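Long-range contacts in protein-glutamine gamma-glutamyltransferase (Pseudomonas aeruginosa PAO1, PDB 6G4H), which cross-links proteins by joining glutamine side chains to lysine amines, an in vitro activity of its periplasmic domain, and is critical for the viability of the bacterium: residues Asp45-Gly50 and Ser240-His245; Ser38-Pro43 and Gly83-Gln88; Gly50-Leu55 and Val281-Ala286. All coordinates share one frame; numbering follows the deposited sequence. Where two conformers were deposited one is given.

In the fold
From the N terminus, strand 40-41 runs into helix 43-50 and then the loop before strand 55-61, so the first segments of all three contacts lie almost end to end. Interaction 2 comes first and closes the shortest loop, pairing strand 40-41 with strand 86-87. Interaction 1 brings helix 43-50 to the start of helix 243-256, where the probable nucleophile Cys243 sits. Interaction 3 joins the loop 50-55 to the end of strand 278-282 and the 3-10 turn 283-285, where strands 55-61 and 278-282 start to pair. The three loops cross rather than nest. Interactions 1 and 3 share Gly50 and both touch the ethyl mercury ion; an Asp45-Arg85 salt bridge links interactions 1 and 2.

Interaction 1: Asp45-Gly50 and Ser240-His245; sequences DIAELG and SGFCAH. With EMC (ethyl mercury ion), chain F.
The active-site end of helix 243-256, with the residue just before it, meets one flank of helix 43-50 here. Cys243, the nucleophile by similarity with other transglutaminases, lies at the first turn of its helix, and Phe242 is at the N-cap position. Ile46 and Ala47 touch them through apolar contacts, with no hydrogen bond across the pair. The Phe242 ring turns an edge to Ile46: CE1 comes to 4.2 Å from Ile46 CB, which lies close to the ring plane. One atom further round the rim, Phe242 CZ is 3.8 Å from Ala47 CB, which approaches obliquely. The two branches of Ile46 divide the work. CG2, anti to the backbone N, packs on Cys243 SG at 3.9 Å, whereas CG1 leads to Ala244 CB at 4.4 Å.

The sulfur of Cys243 carries an ethyl mercury ion, with SG bound to the mercury at 2.3 Å. A chi1 of 64° sends the sulfur out beside Ile46 CG2, which is itself 3.6 Å from the mercury. The ethyl tail extends back to helix 43-50, where its C2 is 3.5 Å from Ile46 O and 3.6 Å from Gly50 CA. The ethyl mercury thus lies between Cys243 SG and helix 43-50, which probably lines one side of the active site.

His287 of strand 286-294, by similarity a catalytic residue, touches Cys243 from that strand. Pro43, at the beginning of helix 43-50, packs against Phe242, Ala244 and His245, while Leu49 reaches Ala286 at the start of strand 286-294.

Interaction 2: Ser38-Pro43 and Gly83-Gln88; sequences SESMAP and GRRWAQ
Residues 39-42 and 85-88 run antiparallel, their end-to-end directions 164° apart; strand 40-41 adds alongside strand 86-87, which pairs in turn with strand 72-81. Ser40 and Ala87 are a non-hydrogen-bonded pair; Met41 and Trp86 are the hydrogen-bonded pair next to it. Met41 N gives a 2.8 Å bond to Trp86 O, and Trp86 N returns a longer one of 3.2 Å to Met41 O. Beyond Ala87, Gln88 N bonds to Glu39 O at 2.8 Å.

Arg85 does most of the side-chain work. Its CG lies between the backbone N and the carbonyl carbon, and bends at chi2 and chi3 fold the chain back across the first segment. In the conformer of Ser40 given, one of two, NE donates to Ser40 OG at 3.2 Å, with the hydroxyl oxygen almost in the guanidinium plane. Ala42 CB sits over one face of the same group, 3.5 Å from Arg85 NH1. On the sheet face that holds Met41 and Trp86, the methyl Met41 CE approaches Trp86 CD1 obliquely at 4.3 Å. The end of the indole leads away from the first segment; Trp86 also packs on Ala251 and Arg255 of helix 243-256. At the other end of the pairing, Glu39 CG lies 3.3 Å from Gln88 OE1.

Arg85 also forms a salt bridge from NH2 to Asp45, whose OD2 accepts a hydrogen bond from Ala42 N as well. This salt bridge ties the strand pair to helix 43-50, and the less certain bond to Ser40 OG adds to it; Asp45 would probably stay ionised beside the guanidinium.

Interaction 3: Gly50-Leu55 and Val281-Ala286; sequences GRSAEL and VHQFDA. With EMC (ethyl mercury ion), chain F.
Gly50 meets Phe284 first, its carbonyl O 3.4 Å from Phe284 CB. Ser52 follows with both its backbone and its side chain: the carbonyl O comes to the edge of the Phe284 ring, near its plane, and OG packs on Gln283 CB at 3.8 Å. With chi1 at 169°, Ser52 OG is anti to the backbone N and accepts from Glu54 N, an ST turn that holds these two atoms together. Ala53 adds to the contact with Phe284, with CA 4.0 Å from CD2 at the ring edge, and puts its O 3.2 Å from His282 CD2.

Glu54 supplies a clear backbone hydrogen bond across the contact. Its O receives Gln283 N at 2.8 Å, with an N-H...O angle of 167°. Leu55 then pairs with His282 as an antiparallel, non-hydrogen-bonded bridge, where strands 55-61 and 278-282 run side by side. Although its first bond heads away, Leu55 CD1 swings back over a face of the His282 imidazole, a CH-pi contact 4.1 Å from the ring centroid and 21° off the normal.

A water adds a further link, donating to Leu55 O and accepting from Gln283 NE2. Gln283 OE1 meanwhile is hydrogen-bonded to Tyr267 OH, so both ends of its amide are occupied and its rotation is probably fixed. The loop after helix 43-50 is thus held to the turn leading into strand 286-294 by the Glu54 O bond and the water bridge, with Leu55 packed over His282 and the edge of Phe284 against the loop backbone.

Interaction 1: Asp45-Gly50 and Ser240-His245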
ATOM      1  N   ASP A  45       4.102  -0.535  14.428  1.00 36.70           N
ATOM      2  CA  ASP A  45       2.688  -0.943  14.433  1.00 38.22           C
ATOM      3  C   ASP A  45       2.512  -2.145  13.529  1.00 33.59           C
ATOM      4  O   ASP A  45       1.816  -3.107  13.881  1.00 31.22           O
ATOM      5  CB  ASP A  45       1.826   0.204  13.919  1.00 40.57           C
ATOM      6  CG  ASP A  45       2.018   1.486  14.751  1.00 54.13           C
ATOM      7  OD1 ASP A  45       1.784   1.400  15.981  1.00 53.19           O
ATOM      8  OD2 ASP A  45       2.420   2.541  14.184  1.00 52.54           O
ATOM      9  N   ILE A  46       3.204  -2.110  12.400  1.00 26.28           N
ATOM     10  CA  ILE A  46       3.120  -3.227  11.459  1.00 28.16           C
ATOM     11  C   ILE A  46       3.755  -4.451  12.073  1.00 26.76           C
ATOM     12  O   ILE A  46       3.230  -5.543  11.922  1.00 24.97           O
ATOM     13  CB  ILE A  46       3.757  -2.894  10.092  1.00 29.56           C
ATOM     14  CG1 ILE A  46       2.944  -1.779   9.418  1.00 37.32           C
ATOM     15  CG2 ILE A  46       3.793  -4.111   9.163  1.00 31.32           C
ATOM     16  CD1 ILE A  46       1.678  -2.258   8.741  1.00 41.31           C
ATOM     17  N   ALA A  47       4.890  -4.281  12.765  1.00 24.59           N
ATOM     18  CA  ALA A  47       5.556  -5.389  13.398  1.00 24.68           C
ATOM     19  C   ALA A  47       4.659  -6.025  14.440  1.00 26.46           C
ATOM     20  O   ALA A  47       4.673  -7.238  14.598  1.00 25.48           O
ATOM     21  CB  ALA A  47       6.880  -4.948  14.066  1.00 28.30           C
ATOM     22  N   GLU A  48       3.904  -5.216  15.163  1.00 26.42           N
ATOM     23  CA  GLU A  48       3.028  -5.747  16.187  1.00 29.53           C
ATOM     24  C   GLU A  48       1.938  -6.653  15.517  1.00 28.93           C
ATOM     25  O   GLU A  48       1.622  -7.763  16.007  1.00 26.78           O
ATOM     26  CB  GLU A  48       2.376  -4.580  16.931  1.00 35.81           C
ATOM     27  CG  GLU A  48       1.451  -4.961  18.096  1.00 48.30           C
ATOM     28  CD  GLU A  48       2.188  -5.423  19.348  1.00 66.76           C
ATOM     29  OE1 GLU A  48       3.408  -5.142  19.472  1.00 79.50           O
ATOM     30  OE2 GLU A  48       1.543  -6.064  20.224  1.00 77.55           O
ATOM     31  N   LEU A  49       1.414  -6.210  14.376  1.00 24.62           N
ATOM     32  CA  LEU A  49       0.461  -7.044  13.615  1.00 23.67           C
ATOM     33  C   LEU A  49       1.116  -8.323  13.095  1.00 23.33           C
ATOM     34  O   LEU A  49       0.512  -9.416  13.124  1.00 21.78           O
ATOM     35  CB  LEU A  49      -0.174  -6.247  12.477  1.00 23.46           C
ATOM     36  CG  LEU A  49      -1.044  -5.074  12.924  1.00 24.22           C
ATOM     37  CD1 LEU A  49      -1.535  -4.322  11.703  1.00 24.61           C
ATOM     38  CD2 LEU A  49      -2.225  -5.521  13.781  1.00 25.17           C
ATOM     39  N   GLY A  50       2.372  -8.206  12.685  1.00 22.23           N
ATOM     40  CA  GLY A  50       3.184  -9.354  12.289  1.00 23.70           C
ATOM     41  C   GLY A  50       3.286 -10.452  13.337  1.00 23.14           C
ATOM     42  O   GLY A  50       3.429 -11.598  13.004  1.00 23.72           O
ATOM     43  N   SER A 240      18.274  -2.003   6.353  1.00 21.84           N
ATOM     44  CA  SER A 240      17.709  -3.191   6.945  1.00 23.03           C
ATOM     45  C   SER A 240      16.360  -2.800   7.543  1.00 22.06           C
ATOM     46  O   SER A 240      16.241  -1.830   8.259  1.00 23.79           O
ATOM     47  CB  SER A 240      18.644  -3.708   8.062  1.00 28.41           C
ATOM     48  OG  SER A 240      18.006  -4.725   8.788  1.00 27.47           O
ATOM     49  N   GLY A 241      15.331  -3.538   7.179  1.00 22.49           N
ATOM     50  CA  GLY A 241      13.980  -3.231   7.658  1.00 21.45           C
ATOM     51  C   GLY A 241      12.983  -4.181   7.036  1.00 19.54           C
ATOM     52  O   GLY A 241      13.349  -5.170   6.412  1.00 19.71           O
ATOM     53  N   PHE A 242      11.703  -3.865   7.204  1.00 21.25           N
ATOM     54  CA  PHE A 242      10.641  -4.677   6.650  1.00 20.81           C
ATOM     55  C   PHE A 242       9.700  -3.813   5.771  1.00 22.99           C
ATOM     56  O   PHE A 242      10.067  -2.687   5.356  1.00 20.54           O
ATOM     57  CB  PHE A 242       9.986  -5.521   7.773  1.00 23.04           C
ATOM     58  CG  PHE A 242       9.528  -4.733   8.950  1.00 23.11           C
ATOM     59  CD1 PHE A 242       8.312  -4.112   8.925  1.00 22.74           C
ATOM     60  CD2 PHE A 242      10.344  -4.579  10.101  1.00 23.97           C
ATOM     61  CE1 PHE A 242       7.891  -3.370  10.006  1.00 24.48           C
ATOM     62  CE2 PHE A 242       9.897  -3.875  11.193  1.00 25.63           C
ATOM     63  CZ  PHE A 242       8.680  -3.228  11.138  1.00 24.78           C
ATOM     64  N   CYS A 243       8.552  -4.355   5.364  1.00 19.77           N
ATOM     65  CA  CYS A 243       7.770  -3.725   4.325  1.00 21.20           C
ATOM     66  C   CYS A 243       7.523  -2.224   4.564  1.00 20.85           C
ATOM     67  O   CYS A 243       7.569  -1.441   3.635  1.00 21.38           O
ATOM     68  CB  CYS A 243       6.445  -4.445   4.126  1.00 21.12           C
ATOM     69  SG  CYS A 243       5.390  -4.375   5.563  1.00 22.95           S
ATOM     70  N   ALA A 244       7.307  -1.835   5.796  1.00 22.16           N
ATOM     71  CA  ALA A 244       7.003  -0.450   6.096  1.00 25.74           C
ATOM     72  C   ALA A 244       8.184   0.486   5.805  1.00 24.84           C
ATOM     73  O   ALA A 244       7.985   1.608   5.357  1.00 21.52           O
ATOM     74  CB  ALA A 244       6.615  -0.304   7.554  1.00 27.44           C
ATOM     75  N   HIS A 245       9.398   0.028   6.098  1.00 21.16           N
ATOM     76  CA  HIS A 245      10.607   0.809   5.789  1.00 21.07           C
ATOM     77  C   HIS A 245      10.771   1.009   4.299  1.00 20.07           C
ATOM     78  O   HIS A 245      11.047   2.123   3.833  1.00 18.69           O
ATOM     79  CB  HIS A 245      11.890   0.117   6.334  1.00 22.47           C
ATOM     80  CG  HIS A 245      11.883  -0.068   7.805  1.00 23.09           C
ATOM     81  ND1 HIS A 245      11.218  -1.117   8.422  1.00 22.12           N
ATOM     82  CD2 HIS A 245      12.436   0.673   8.793  1.00 27.75           C
ATOM     83  CE1 HIS A 245      11.374  -1.008   9.731  1.00 26.78           C
ATOM     84  NE2 HIS A 245      12.109   0.063   9.984  1.00 26.73           N
TER
HETATM   85 HG   EMC F 505       5.509  -6.297   6.890  0.60 20.14          HG
HETATM   86  C1  EMC F 505       5.993  -7.571   8.740  0.60 53.57           C
HETATM   87  C2  EMC F 505       4.813  -7.647   9.594  0.60 52.32           C

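Interaction 2: Ser38-Pro43 and Gly83-Gln88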
ATOM      1  N   SER A  38      -4.419   1.042  11.676  1.00 28.28           N
ATOM      2  CA  SER A  38      -4.954   2.313  12.094  1.00 27.59           C
ATOM      3  C   SER A  38      -4.629   3.372  11.043  1.00 29.39           C
ATOM      4  O   SER A  38      -4.045   3.079  10.004  1.00 26.04           O
ATOM      5  CB  SER A  38      -4.351   2.681  13.424  1.00 35.65           C
ATOM      6  OG  SER A  38      -3.007   2.944  13.247  1.00 36.44           O
ATOM      7  N   GLU A  39      -5.033   4.594  11.334  1.00 23.35           N
ATOM      8  CA  GLU A  39      -4.905   5.683  10.406  1.00 27.67           C
ATOM      9  C   GLU A  39      -3.469   6.121  10.182  1.00 30.58           C
ATOM     10  O   GLU A  39      -3.202   6.863   9.240  1.00 28.34           O
ATOM     11  CB  GLU A  39      -5.673   6.894  10.943  1.00 28.95           C
ATOM     12  CG  GLU A  39      -7.127   6.811  10.678  1.00 36.45           C
ATOM     13  CD  GLU A  39      -7.878   7.966  11.357  1.00 49.93           C
ATOM     14  OE1 GLU A  39      -7.228   8.840  11.998  1.00 55.00           O
ATOM     15  OE2 GLU A  39      -9.118   7.982  11.256  1.00 51.89           O
ATOM     16  N   SER A  40      -2.589   5.737  11.097  1.00 32.63           N
ATOM     17  CA  SER A  40      -1.190   6.097  11.045  0.50 37.07           C
ATOM     18  C   SER A  40      -0.360   4.800  10.941  1.00 40.31           C
ATOM     19  O   SER A  40      -0.807   3.704  11.305  1.00 52.92           O
ATOM     20  CB  SER A  40      -0.856   6.899  12.313  0.50 40.75           C
ATOM     21  OG  SER A  40      -0.012   8.007  12.052  0.50 45.22           O
ATOM     22  N   MET A  41       0.832   4.908  10.431  1.00 37.79           N
ATOM     23  CA  MET A  41       1.709   3.759  10.328  1.00 45.56           C
ATOM     24  C   MET A  41       3.073   4.266  10.676  1.00 46.05           C
ATOM     25  O   MET A  41       3.587   5.204  10.040  1.00 47.45           O
ATOM     26  CB  MET A  41       1.770   3.190   8.906  1.00 43.39           C
ATOM     27  CG  MET A  41       2.830   2.109   8.735  1.00 54.53           C
ATOM     28  SD  MET A  41       3.081   1.616   7.018  1.00 62.62           S
ATOM     29  CE  MET A  41       4.381   2.753   6.479  1.00 61.20           C
ATOM     30  N   ALA A  42       3.637   3.666  11.699  1.00 42.65           N
ATOM     31  CA  ALA A  42       5.067   3.625  11.851  1.00 46.22           C
ATOM     32  C   ALA A  42       5.386   2.130  11.807  1.00 38.88           C
ATOM     33  O   ALA A  42       4.525   1.298  12.105  1.00 34.55           O
ATOM     34  CB  ALA A  42       5.476   4.233  13.188  1.00 49.40           C
ATOM     35  N   PRO A  43       6.626   1.780  11.462  1.00 37.31           N
ATOM     36  CA  PRO A  43       6.990   0.361  11.368  1.00 35.80           C
ATOM     37  C   PRO A  43       6.619  -0.490  12.590  1.00 32.55           C
ATOM     38  O   PRO A  43       6.201  -1.622  12.452  1.00 32.52           O
ATOM     39  CB  PRO A  43       8.515   0.411  11.172  1.00 36.61           C
ATOM     40  CG  PRO A  43       8.736   1.746  10.493  1.00 40.09           C
ATOM     41  CD  PRO A  43       7.767   2.667  11.178  1.00 32.97           C
ATOM     42  N   GLY A  83       7.643  13.341   8.797  1.00 28.24           N
ATOM     43  CA  GLY A  83       8.990  13.152   9.300  1.00 32.63           C
ATOM     44  C   GLY A  83       9.135  11.854  10.066  1.00 37.52           C
ATOM     45  O   GLY A  83      10.201  11.243  10.060  1.00 43.27           O
ATOM     46  N   ARG A  84       8.081  11.412  10.740  1.00 36.43           N
ATOM     47  CA  ARG A  84       8.203  10.232  11.609  1.00 42.37           C
ATOM     48  C   ARG A  84       7.274   9.148  11.088  1.00 41.95           C
ATOM     49  O   ARG A  84       7.622   8.002  11.112  1.00 51.11           O
ATOM     50  CB  ARG A  84       7.840  10.533  13.088  1.00 51.04           C
ATOM     51  CG  ARG A  84       8.446  11.783  13.767  1.00 55.59           C
ATOM     52  CD  ARG A  84       7.602  12.318  14.955  1.00 64.00           C
ATOM     53  NE  ARG A  84       6.171  12.522  14.606  1.00 74.60           N
ATOM     54  CZ  ARG A  84       5.131  11.770  15.018  1.00 68.77           C
ATOM     55  NH1 ARG A  84       5.295  10.744  15.850  1.00 73.98           N
ATOM     56  NH2 ARG A  84       3.900  12.043  14.591  1.00 56.55           N
ATOM     57  N   ARG A  85       6.056   9.487  10.682  1.00 29.40           N
ATOM     58  CA  ARG A  85       5.193   8.456  10.197  1.00 33.38           C
ATOM     59  C   ARG A  85       4.307   8.901   9.055  1.00 28.29           C
ATOM     60  O   ARG A  85       4.155  10.106   8.804  1.00 22.10           O
ATOM     61  CB  ARG A  85       4.377   7.905  11.332  1.00 38.04           C
ATOM     62  CG  ARG A  85       3.505   8.888  12.034  1.00 41.58           C
ATOM     63  CD  ARG A  85       3.477   8.576  13.541  1.00 46.08           C
ATOM     64  NE  ARG A  85       2.562   7.477  13.793  1.00 54.97           N
ATOM     65  CZ  ARG A  85       2.756   6.477  14.653  1.00 57.47           C
ATOM     66  NH1 ARG A  85       3.843   6.415  15.429  1.00 56.62           N
ATOM     67  NH2 ARG A  85       1.845   5.518  14.726  1.00 51.19           N
ATOM     68  N   TRP A  86       3.784   7.907   8.352  1.00 27.15           N
ATOM     69  CA  TRP A  86       2.785   8.105   7.291  1.00 23.61           C
ATOM     70  C   TRP A  86       1.414   8.031   7.915  1.00 26.94           C
ATOM     71  O   TRP A  86       1.178   7.200   8.788  1.00 29.38           O
ATOM     72  CB  TRP A  86       2.947   7.047   6.170  1.00 23.43           C
ATOM     73  CG  TRP A  86       4.192   7.288   5.400  1.00 20.52           C
ATOM     74  CD1 TRP A  86       5.452   6.864   5.718  1.00 22.92           C
ATOM     75  CD2 TRP A  86       4.322   8.041   4.208  1.00 19.42           C
ATOM     76  NE1 TRP A  86       6.348   7.293   4.773  1.00 23.35           N
ATOM     77  CE2 TRP A  86       5.687   8.036   3.848  1.00 21.37           C
ATOM     78  CE3 TRP A  86       3.430   8.703   3.386  1.00 20.92           C
ATOM     79  CZ2 TRP A  86       6.164   8.678   2.725  1.00 21.91           C
ATOM     80  CZ3 TRP A  86       3.912   9.352   2.259  1.00 21.67           C
ATOM     81  CH2 TRP A  86       5.269   9.322   1.935  1.00 22.58           C
ATOM     82  N   ALA A  87       0.516   8.912   7.491  1.00 21.93           N
ATOM     83  CA  ALA A  87      -0.823   8.948   8.042  1.00 26.40           C
ATOM     84  C   ALA A  87      -1.856   9.227   6.981  1.00 22.97           C
ATOM     85  O   ALA A  87      -1.581   9.811   5.931  1.00 21.34           O
ATOM     86  CB  ALA A  87      -0.924   9.981   9.174  1.00 28.74           C
ATOM     87  N   GLN A  88      -3.068   8.779   7.269  1.00 20.99           N
ATOM     88  CA  GLN A  88      -4.216   9.011   6.430  1.00 21.55           C
ATOM     89  C   GLN A  88      -4.538  10.506   6.381  1.00 25.54           C
ATOM     90  O   GLN A  88      -4.421  11.183   7.390  1.00 28.10           O
ATOM     91  CB  GLN A  88      -5.440   8.262   6.973  1.00 23.35           C
ATOM     92  CG  GLN A  88      -6.618   8.310   6.023  1.00 24.21           C
ATOM     93  CD  GLN A  88      -7.833   7.543   6.502  1.00 27.35           C
ATOM     94  OE1 GLN A  88      -8.209   7.674   7.653  1.00 29.08           O
ATOM     95  NE2 GLN A  88      -8.451   6.743   5.613  1.00 22.89           N
TER

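Interaction 3: Gly50-Leu55 and Val281-Ala286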
ATOM      1  N   GLY A  50       2.372  -8.206  12.685  1.00 22.23           N
ATOM      2  CA  GLY A  50       3.184  -9.354  12.289  1.00 23.70           C
ATOM      3  C   GLY A  50       3.286 -10.452  13.337  1.00 23.14           C
ATOM      4  O   GLY A  50       3.429 -11.598  13.004  1.00 23.72           O
ATOM      5  N   ARG A  51       3.185 -10.103  14.606  1.00 21.11           N
ATOM      6  CA  ARG A  51       3.212 -11.092  15.695  1.00 23.50           C
ATOM      7  C   ARG A  51       1.876 -11.659  16.125  1.00 23.64           C
ATOM      8  O   ARG A  51       1.848 -12.535  17.009  1.00 21.26           O
ATOM      9  CB  ARG A  51       3.907 -10.490  16.903  1.00 28.08           C
ATOM     10  CG  ARG A  51       5.349 -10.172  16.600  1.00 34.15           C
ATOM     11  CD  ARG A  51       6.076  -9.754  17.872  1.00 37.78           C
ATOM     12  NE  ARG A  51       5.679  -8.443  18.353  1.00 41.00           N
ATOM     13  CZ  ARG A  51       6.213  -7.288  17.944  1.00 42.00           C
ATOM     14  NH1 ARG A  51       7.155  -7.257  17.014  1.00 48.69           N
ATOM     15  NH2 ARG A  51       5.762  -6.147  18.445  1.00 43.07           N
ATOM     16  N   SER A  52       0.769 -11.148  15.563  1.00 22.96           N
ATOM     17  CA  SER A  52      -0.590 -11.516  15.980  1.00 22.46           C
ATOM     18  C   SER A  52      -1.197 -12.548  15.044  1.00 22.12           C
ATOM     19  O   SER A  52      -1.215 -12.377  13.823  1.00 21.78           O
ATOM     20  CB  SER A  52      -1.520 -10.316  16.015  1.00 20.94           C
ATOM     21  OG  SER A  52      -2.882 -10.743  16.174  1.00 21.62           O
ATOM     22  N   ALA A  53      -1.741 -13.589  15.642  1.00 21.38           N
ATOM     23  CA  ALA A  53      -2.444 -14.617  14.926  1.00 21.39           C
ATOM     24  C   ALA A  53      -3.930 -14.382  14.803  1.00 21.11           C
ATOM     25  O   ALA A  53      -4.635 -15.241  14.295  1.00 22.84           O
ATOM     26  CB  ALA A  53      -2.237 -15.972  15.622  1.00 25.26           C
ATOM     27  N   GLU A  54      -4.421 -13.235  15.224  1.00 21.44           N
ATOM     28  CA  GLU A  54      -5.841 -12.936  15.089  1.00 23.90           C
ATOM     29  C   GLU A  54      -6.229 -12.867  13.610  1.00 23.59           C
ATOM     30  O   GLU A  54      -5.458 -12.422  12.740  1.00 20.74           O
ATOM     31  CB  GLU A  54      -6.229 -11.613  15.762  1.00 28.41           C
ATOM     32  CG  GLU A  54      -5.818 -11.426  17.239  1.00 37.57           C
ATOM     33  CD  GLU A  54      -6.844 -11.925  18.237  1.00 60.08           C
ATOM     34  OE1 GLU A  54      -8.013 -11.492  18.144  1.00 90.92           O
ATOM     35  OE2 GLU A  54      -6.491 -12.732  19.140  1.00 72.18           O
ATOM     36  N   LEU A  55      -7.445 -13.291  13.342  1.00 20.85           N
ATOM     37  CA  LEU A  55      -8.006 -13.269  12.012  1.00 19.73           C
ATOM     38  C   LEU A  55      -8.497 -11.899  11.660  1.00 22.08           C
ATOM     39  O   LEU A  55      -9.185 -11.255  12.462  1.00 21.04           O
ATOM     40  CB  LEU A  55      -9.165 -14.256  11.996  1.00 22.19           C
ATOM     41  CG  LEU A  55      -9.791 -14.537  10.648  1.00 23.28           C
ATOM     42  CD1 LEU A  55      -8.783 -15.268   9.758  1.00 25.12           C
ATOM     43  CD2 LEU A  55     -11.080 -15.345  10.866  1.00 23.97           C
ATOM     44  N   VAL A 281      -7.152 -14.535   6.060  1.00 17.76           N
ATOM     45  CA  VAL A 281      -6.139 -13.459   6.117  1.00 17.85           C
ATOM     46  C   VAL A 281      -6.014 -13.019   7.565  1.00 18.79           C
ATOM     47  O   VAL A 281      -6.963 -12.556   8.149  1.00 19.05           O
ATOM     48  CB  VAL A 281      -6.483 -12.284   5.214  1.00 18.56           C
ATOM     49  CG1 VAL A 281      -5.440 -11.169   5.333  1.00 18.42           C
ATOM     50  CG2 VAL A 281      -6.614 -12.742   3.761  1.00 19.55           C
ATOM     51  N   HIS A 282      -4.833 -13.175   8.133  1.00 17.71           N
ATOM     52  CA  HIS A 282      -4.591 -12.899   9.515  1.00 18.72           C
ATOM     53  C   HIS A 282      -3.869 -11.558   9.676  1.00 19.13           C
ATOM     54  O   HIS A 282      -3.329 -11.018   8.717  1.00 17.35           O
ATOM     55  CB  HIS A 282      -3.706 -13.990  10.115  1.00 21.44           C
ATOM     56  CG  HIS A 282      -4.383 -15.320  10.213  1.00 24.01           C
ATOM     57  ND1 HIS A 282      -4.309 -16.255   9.209  1.00 24.23           N
ATOM     58  CD2 HIS A 282      -5.166 -15.858  11.186  1.00 26.90           C
ATOM     59  CE1 HIS A 282      -4.981 -17.337   9.586  1.00 30.68           C
ATOM     60  NE2 HIS A 282      -5.525 -17.116  10.771  1.00 25.30           N
ATOM     61  N   GLN A 283      -3.827 -11.049  10.900  1.00 18.79           N
ATOM     62  CA  GLN A 283      -3.117  -9.821  11.170  1.00 18.54           C
ATOM     63  C   GLN A 283      -1.649  -9.930  10.743  1.00 20.70           C
ATOM     64  O   GLN A 283      -1.037  -8.977  10.251  1.00 19.61           O
ATOM     65  CB  GLN A 283      -3.238  -9.401  12.634  1.00 21.50           C
ATOM     66  CG  GLN A 283      -4.631  -9.004  13.094  1.00 23.37           C
ATOM     67  CD  GLN A 283      -5.312  -7.906  12.248  1.00 26.00           C
ATOM     68  OE1 GLN A 283      -4.665  -7.167  11.484  1.00 22.29           O
ATOM     69  NE2 GLN A 283      -6.623  -7.797  12.404  1.00 23.27           N
ATOM     70  N   PHE A 284      -1.088 -11.111  10.872  1.00 20.74           N
ATOM     71  CA  PHE A 284       0.297 -11.309  10.465  1.00 21.71           C
ATOM     72  C   PHE A 284       0.551 -11.158   8.967  1.00 18.69           C
ATOM     73  O   PHE A 284       1.680 -11.118   8.565  1.00 19.23           O
ATOM     74  CB  PHE A 284       0.878 -12.614  11.039  1.00 23.80           C
ATOM     75  CG  PHE A 284       0.214 -13.882  10.545  1.00 22.03           C
ATOM     76  CD1 PHE A 284       0.423 -14.338   9.260  1.00 24.56           C
ATOM     77  CD2 PHE A 284      -0.485 -14.713  11.439  1.00 21.79           C
ATOM     78  CE1 PHE A 284      -0.145 -15.537   8.809  1.00 25.58           C
ATOM     79  CE2 PHE A 284      -1.072 -15.879  11.001  1.00 21.54           C
ATOM     80  CZ  PHE A 284      -0.868 -16.338   9.703  1.00 24.86           C
ATOM     81  N   ASP A 285      -0.500 -11.118   8.148  1.00 16.67           N
ATOM     82  CA  ASP A 285      -0.387 -10.834   6.737  1.00 17.43           C
ATOM     83  C   ASP A 285      -0.322  -9.334   6.404  1.00 18.63           C
ATOM     84  O   ASP A 285      -0.314  -8.956   5.235  1.00 17.03           O
ATOM     85  CB  ASP A 285      -1.553 -11.480   6.003  1.00 19.08           C
ATOM     86  CG  ASP A 285      -1.476 -13.031   6.011  1.00 24.80           C
ATOM     87  OD1 ASP A 285      -0.390 -13.625   5.773  1.00 24.11           O
ATOM     88  OD2 ASP A 285      -2.505 -13.661   6.311  1.00 23.18           O
ATOM     89  N   ALA A 286      -0.338  -8.490   7.440  1.00 17.72           N
ATOM     90  CA  ALA A 286      -0.259  -7.042   7.234  1.00 18.99           C
ATOM     91  C   ALA A 286       0.924  -6.632   6.377  1.00 18.04           C
ATOM     92  O   ALA A 286       2.055  -7.151   6.526  1.00 20.15           O
ATOM     93  CB  ALA A 286      -0.187  -6.349   8.567  1.00 18.81           C
TER
HETATM   94 HG   EMC F 505       5.509  -6.297   6.890  0.60 20.14          HG
HETATM   95  C1  EMC F 505       5.993  -7.571   8.740  0.60 53.57           C
HETATM   96  C2  EMC F 505       4.813  -7.647   9.594  0.60 52.32           C
HETATM   97  O   HOH W   1      -8.417  -9.177  14.045  1.00 42.58           O